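Local coordinates for ABC transporter periplasmic peptide-binding protein (Pseudoalteromonas, PDB 4QFL) that binds dipeptides such as Ala-Phe in the periplasm and probably delivers them to an ABC transporter for uptake, at residues A57-D62 and I527-A532; V224-N229 and L242-T247. All blocks are in the same frame, centred on the assembly; numbering follows the deposited sequence. Where two conformers were deposited one is given.

Contact 1 of 2, residues A57-D62 and I527-A532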
loop_
_atom_site.group_PDB
_atom_site.type_symbol
_atom_site.label_atom_id
_atom_site.label_comp_id
_atom_site.label_asym_id
_atom_site.label_seq_id
_atom_site.Cartn_x
_atom_site.Cartn_y
_atom_site.Cartn_z
ATOM N N ALA A 57 7.267 0.556 9.231
ATOM C CA ALA A 57 7.506 -0.845 8.880
ATOM C C ALA A 57 8.975 -1.261 8.832
ATOM O O ALA A 57 9.405 -2.136 9.582
ATOM C CB ALA A 57 6.826 -1.166 7.565
ATOM N N ASN A 58 9.746 -0.631 7.947
ATOM C CA ASN A 58 11.149 -0.984 7.784
ATOM C C ASN A 58 12.015 -0.428 8.890
ATOM O O ASN A 58 13.164 -0.838 9.031
ATOM C CB ASN A 58 11.693 -0.500 6.436
ATOM C CG ASN A 58 11.117 -1.255 5.277
ATOM O OD1 ASN A 58 10.521 -0.670 4.369
ATOM N ND2 ASN A 58 11.283 -2.561 5.294
ATOM N N GLN A 59 11.476 0.505 9.665
ATOM C CA GLN A 59 12.261 1.158 10.703
ATOM C C GLN A 59 12.210 0.426 12.043
ATOM O O GLN A 59 13.234 0.222 12.680
ATOM C CB GLN A 59 11.835 2.615 10.865
ATOM C CG GLN A 59 12.349 3.546 9.766
ATOM C CD GLN A 59 11.853 3.174 8.386
ATOM O OE1 GLN A 59 10.654 3.241 8.102
ATOM N NE2 GLN A 59 12.772 2.781 7.516
ATOM N N LEU A 60 11.021 0.024 12.471
ATOM C CA LEU A 60 10.874 -0.590 13.785
ATOM C C LEU A 60 10.905 -2.098 13.749
ATOM O O LEU A 60 11.096 -2.730 14.782
ATOM C CB LEU A 60 9.565 -0.153 14.434
ATOM C CG LEU A 60 9.408 1.319 14.767
ATOM C CD1 LEU A 60 7.972 1.583 15.129
ATOM C CD2 LEU A 60 10.327 1.688 15.913
ATOM N N TYR A 61 10.691 -2.678 12.572
ATOM C CA TYR A 61 10.434 -4.116 12.468
ATOM C C TYR A 61 11.281 -4.847 11.424
ATOM O O TYR A 61 11.956 -4.222 10.614
ATOM C CB TYR A 61 8.962 -4.357 12.119
ATOM C CG TYR A 61 7.967 -3.847 13.127
ATOM C CD1 TYR A 61 7.763 -4.515 14.329
ATOM C CD2 TYR A 61 7.202 -2.706 12.867
ATOM C CE1 TYR A 61 6.829 -4.052 15.262
ATOM C CE2 TYR A 61 6.268 -2.236 13.793
ATOM C CZ TYR A 61 6.087 -2.917 14.986
ATOM O OH TYR A 61 5.174 -2.451 15.903
ATOM N N ASP A 62 11.226 -6.179 11.454
ATOM C CA ASP A 62 11.696 -7.010 10.352
ATOM C C ASP A 62 10.626 -8.029 10.014
ATOM O O ASP A 62 9.813 -8.379 10.861
ATOM C CB ASP A 62 12.970 -7.775 10.718
ATOM C CG ASP A 62 14.124 -6.868 11.098
ATOM O OD1 ASP A 62 14.745 -6.282 10.191
ATOM O OD2 ASP A 62 14.435 -6.776 12.305
ATOM N N ILE A 527 9.016 2.674 1.767
ATOM C CA ILE A 527 10.315 3.312 1.904
ATOM C C ILE A 527 11.073 2.694 3.080
ATOM O O ILE A 527 10.458 2.274 4.055
ATOM C CB ILE A 527 10.127 4.828 2.139
ATOM C CG1 ILE A 527 10.035 5.568 0.801
ATOM C CG2 ILE A 527 11.236 5.383 2.993
ATOM C CD1 ILE A 527 8.994 6.693 0.770
ATOM N N SER A 528 12.401 2.623 2.984
ATOM C CA SER A 528 13.210 2.162 4.116
ATOM C C SER A 528 14.359 3.101 4.412
ATOM O O SER A 528 15.077 3.519 3.504
ATOM C CB SER A 528 13.748 0.750 3.887
ATOM O OG SER A 528 14.657 0.381 4.913
ATOM N N LEU A 529 14.514 3.433 5.691
ATOM C CA LEU A 529 15.638 4.241 6.161
ATOM C C LEU A 529 16.603 3.387 6.969
ATOM O O LEU A 529 17.445 3.907 7.688
ATOM C CB LEU A 529 15.150 5.411 7.014
ATOM C CG LEU A 529 14.146 6.394 6.401
ATOM C CD1 LEU A 529 13.817 7.498 7.395
ATOM C CD2 LEU A 529 14.646 6.987 5.094
ATOM N N ALA A 530 16.467 2.073 6.844
ATOM C CA ALA A 530 17.310 1.122 7.560
ATOM C C ALA A 530 18.803 1.352 7.335
ATOM O O ALA A 530 19.607 1.152 8.247
ATOM C CB ALA A 530 16.938 -0.308 7.179
ATOM N N ASN A 531 19.174 1.756 6.123
ATOM C CA ASN A 531 20.584 1.973 5.790
ATOM C C ASN A 531 20.954 3.434 5.589
ATOM O O ASN A 531 22.050 3.752 5.126
ATOM C CB ASN A 531 20.976 1.178 4.547
ATOM C CG ASN A 531 21.011 -0.305 4.798
ATOM O OD1 ASN A 531 21.950 -0.826 5.412
ATOM N ND2 ASN A 531 19.985 -1.002 4.328
ATOM N N ALA A 532 20.038 4.322 5.942
ATOM C CA ALA A 532 20.278 5.754 5.802
ATOM C C ALA A 532 21.432 6.229 6.680
ATOM O O ALA A 532 21.677 5.686 7.759
ATOM C CB ALA A 532 19.017 6.531 6.136
HETATM O O HOH W 1 8.711 1.503 6.147
#

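Contact 2 of 2, residues V224-N229 and L242-T247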
loop_
_atom_site.group_PDB
_atom_site.type_symbol
_atom_site.label_atom_id
_atom_site.label_comp_id
_atom_site.label_asym_id
_atom_site.label_seq_id
_atom_site.Cartn_x
_atom_site.Cartn_y
_atom_site.Cartn_z
ATOM N N VAL A 224 7.067 12.157 15.014
ATOM C CA VAL A 224 7.451 10.873 15.550
ATOM C C VAL A 224 8.971 10.837 15.658
ATOM O O VAL A 224 9.691 11.288 14.768
ATOM C CB VAL A 224 6.851 9.694 14.744
ATOM C CG1 VAL A 224 6.552 10.113 13.331
ATOM C CG2 VAL A 224 7.752 8.469 14.794
ATOM N N ARG A 225 9.442 10.349 16.797
ATOM C CA ARG A 225 10.854 10.269 17.077
ATOM C C ARG A 225 11.231 8.814 17.359
ATOM O O ARG A 225 10.597 8.143 18.179
ATOM C CB ARG A 225 11.177 11.167 18.273
ATOM C CG ARG A 225 12.638 11.308 18.570
ATOM C CD ARG A 225 12.837 12.022 19.894
ATOM N NE ARG A 225 12.095 13.279 19.974
ATOM C CZ ARG A 225 12.481 14.407 19.390
ATOM N NH1 ARG A 225 13.585 14.434 18.660
ATOM N NH2 ARG A 225 11.757 15.508 19.522
ATOM N N PHE A 226 12.242 8.334 16.635
ATOM C CA PHE A 226 12.838 7.023 16.854
ATOM C C PHE A 226 14.321 7.201 17.160
ATOM O O PHE A 226 14.931 8.219 16.797
ATOM C CB PHE A 226 12.764 6.155 15.593
ATOM C CG PHE A 226 11.368 5.788 15.155
ATOM C CD1 PHE A 226 10.314 5.735 16.055
ATOM C CD2 PHE A 226 11.123 5.473 13.824
ATOM C CE1 PHE A 226 9.042 5.386 15.636
ATOM C CE2 PHE A 226 9.845 5.123 13.396
ATOM C CZ PHE A 226 8.803 5.082 14.310
ATOM N N TYR A 227 14.915 6.210 17.815
ATOM C CA TYR A 227 16.360 6.209 17.987
ATOM C C TYR A 227 16.983 4.881 17.584
ATOM O O TYR A 227 16.316 3.845 17.532
ATOM C CB TYR A 227 16.759 6.606 19.410
ATOM C CG TYR A 227 16.359 5.622 20.479
ATOM C CD1 TYR A 227 15.055 5.573 20.950
ATOM C CD2 TYR A 227 17.288 4.757 21.029
ATOM C CE1 TYR A 227 14.686 4.681 21.934
ATOM C CE2 TYR A 227 16.933 3.866 22.014
ATOM C CZ TYR A 227 15.632 3.832 22.466
ATOM O OH TYR A 227 15.279 2.943 23.452
ATOM N N LYS A 228 18.272 4.928 17.293
ATOM C CA LYS A 228 18.989 3.770 16.790
ATOM C C LYS A 228 18.910 2.570 17.747
ATOM O O LYS A 228 19.022 2.709 18.970
ATOM C CB LYS A 228 20.443 4.160 16.495
ATOM C CG LYS A 228 21.480 3.239 17.067
ATOM C CD LYS A 228 22.861 3.559 16.515
ATOM C CE LYS A 228 23.825 2.414 16.783
ATOM N NZ LYS A 228 25.087 2.527 16.008
ATOM N N ASN A 229 18.674 1.392 17.180
ATOM C CA ASN A 229 18.756 0.143 17.935
ATOM C C ASN A 229 20.186 -0.378 17.946
ATOM O O ASN A 229 20.652 -0.944 16.953
ATOM C CB ASN A 229 17.822 -0.914 17.343
ATOM C CG ASN A 229 18.011 -2.280 17.981
ATOM O OD1 ASN A 229 18.707 -2.421 18.989
ATOM N ND2 ASN A 229 17.390 -3.289 17.399
ATOM N N LEU A 242 16.128 9.615 14.315
ATOM C CA LEU A 242 15.264 9.746 13.161
ATOM C C LEU A 242 13.988 10.411 13.633
ATOM O O LEU A 242 13.274 9.856 14.472
ATOM C CB LEU A 242 14.904 8.367 12.623
ATOM C CG LEU A 242 15.313 7.999 11.203
ATOM C CD1 LEU A 242 14.698 6.639 10.863
ATOM C CD2 LEU A 242 14.861 9.077 10.225
ATOM N N VAL A 243 13.698 11.600 13.114
ATOM C CA VAL A 243 12.435 12.247 13.402
ATOM C C VAL A 243 11.635 12.365 12.108
ATOM O O VAL A 243 12.187 12.690 11.059
ATOM C CB VAL A 243 12.633 13.654 14.015
ATOM C CG1 VAL A 243 11.315 14.183 14.565
ATOM C CG2 VAL A 243 13.689 13.620 15.112
ATOM N N TYR A 244 10.342 12.062 12.193
ATOM C CA TYR A 244 9.395 12.349 11.120
ATOM C C TYR A 244 8.593 13.604 11.465
ATOM O O TYR A 244 7.980 13.699 12.533
ATOM C CB TYR A 244 8.441 11.176 10.896
ATOM C CG TYR A 244 9.103 9.937 10.372
ATOM C CD1 TYR A 244 9.750 9.061 11.230
ATOM C CD2 TYR A 244 9.093 9.647 9.023
ATOM C CE1 TYR A 244 10.365 7.927 10.757
ATOM C CE2 TYR A 244 9.715 8.512 8.535
ATOM C CZ TYR A 244 10.342 7.653 9.412
ATOM O OH TYR A 244 10.951 6.519 8.945
ATOM N N ASP A 245 8.612 14.563 10.549
ATOM C CA ASP A 245 7.890 15.811 10.710
ATOM C C ASP A 245 6.601 15.679 9.921
ATOM O O ASP A 245 6.618 15.678 8.699
ATOM C CB ASP A 245 8.742 16.959 10.163
ATOM C CG ASP A 245 8.065 18.306 10.275
ATOM O OD1 ASP A 245 6.835 18.341 10.433
ATOM O OD2 ASP A 245 8.767 19.338 10.191
ATOM N N ILE A 246 5.487 15.529 10.621
ATOM C CA ILE A 246 4.208 15.335 9.949
ATOM C C ILE A 246 3.703 16.628 9.327
ATOM O O ILE A 246 3.258 17.536 10.026
ATOM C CB ILE A 246 3.165 14.806 10.909
ATOM C CG1 ILE A 246 3.695 13.554 11.605
ATOM C CG2 ILE A 246 1.880 14.511 10.169
ATOM C CD1 ILE A 246 4.074 12.469 10.667
ATOM N N THR A 247 3.776 16.709 8.008
ATOM C CA THR A 247 3.446 17.933 7.289
ATOM C C THR A 247 2.625 17.582 6.053
ATOM O O THR A 247 3.183 17.304 4.991
ATOM C CB THR A 247 4.717 18.654 6.822
ATOM O OG1 THR A 247 5.636 18.771 7.911
ATOM C CG2 THR A 247 4.384 20.034 6.304
#

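Contact 1 of 2, residues A57-D62 and I527-A532
The first torsions of N58 and S528 bring their side chains together: CG of N58 stands beside its own backbone N (chi1 -69°), while OG of S528 swings opposite its own backbone N (chi1 173°) and comes to 3.4 Å from N58 CB. The amide end of N58 then lies alongside S528 CB, 3.6 Å from N58 CG, close to the carbonyl of I527. The Q59 chain bends at chi2 (61°), bringing the amide end up to the backbone of L529, with Q59 CD 3.8 Å from L529 N. A water ties the two backbones together: it accepts the N-H of N58 over 3.0 Å, counted from N58 N, and is also hydrogen-bonded to I527 O.

S528 does a second job within its own segment. Its OG accepts from the amide of A530, with 3.1 Å between S528 OG and A530 N, forming an ST turn that runs into the type I turn from L529 to A532, closed by A532 N donating to L529 O. With an alanine here, the amide of A530 would probably be left without this acceptor, and N58 would lose the oxygen that packs against its CB.

Beyond the pair, D54, earlier in helix 50-60, accepts from the backbone N of I527, and Y213 donates to L529 O. The arrangement, a helix end packed on a turn-rich loop near the C terminus, fits the family 5 solute-binding fold, in which both chain termini contribute to one lobe beside the peptide site.

Contact 2 of 2, residues V224-N229 and L242-T247
V224 and Y244 exchange two backbone hydrogen bonds, V224 N to Y244 O at 3.1 Å and Y244 N to V224 O at 2.8 Å. F226 and L242 form the next such pair: F226 N donates to L242 O over 2.8 Å in an almost straight bond (176° at the hydrogen), and L242 N donates to F226 O in return. Between them R225 and V243 make a non-hydrogen-bonded pair, where V243 CA lies 3.2 Å from V224 O in a CA-H...O contact. On this face NH1 of R225 reaches V243 CG2 at 3.6 Å, while NE of R225 is held in a salt bridge by E217.

V224, F226, L242 and Y244 occupy the other face. The first torsion of V224 sits off the staggered positions at 25°, and its CG1 lies against Y244 CB, a short contact that may reflect a strained or imperfectly placed side chain; its CG2 sits over one face of the F226 ring, toward the rim. The rings of F226 and Y244 meet obliquely, planes at 70°, with F226 CE2 3.9 Å from Y244 CE1.

Strand 213-219 pairs antiparallel with 223-228, and strand 30-35 runs parallel beside 241-246, so the two strands are interior to the sheet. Helix 50-60, through I55, Q59 and L60, lies with L529 over the face carrying V224, F226, L242 and Y244.

Overall arrangement
From the N terminus, strand 30-35 comes first and helix 50-60 soon after, bringing residues 57-62 into place. Far along the chain, strands 223-228 and 241-246 pair in contact 2, closing a short loop of twelve residues. Contact 1 closes only near the C terminus, when 527-532 returns to the helix, so the small loop of contact 2 lies wholly within its much longer one. Their centres are 12 Å apart, and they touch directly: Y244 OH lies 3.4 Å from both Q59 CG and L529 CD1. Together they tie helix 50-60 and the loop before strand 533-534 to strands 223-228 and 241-246.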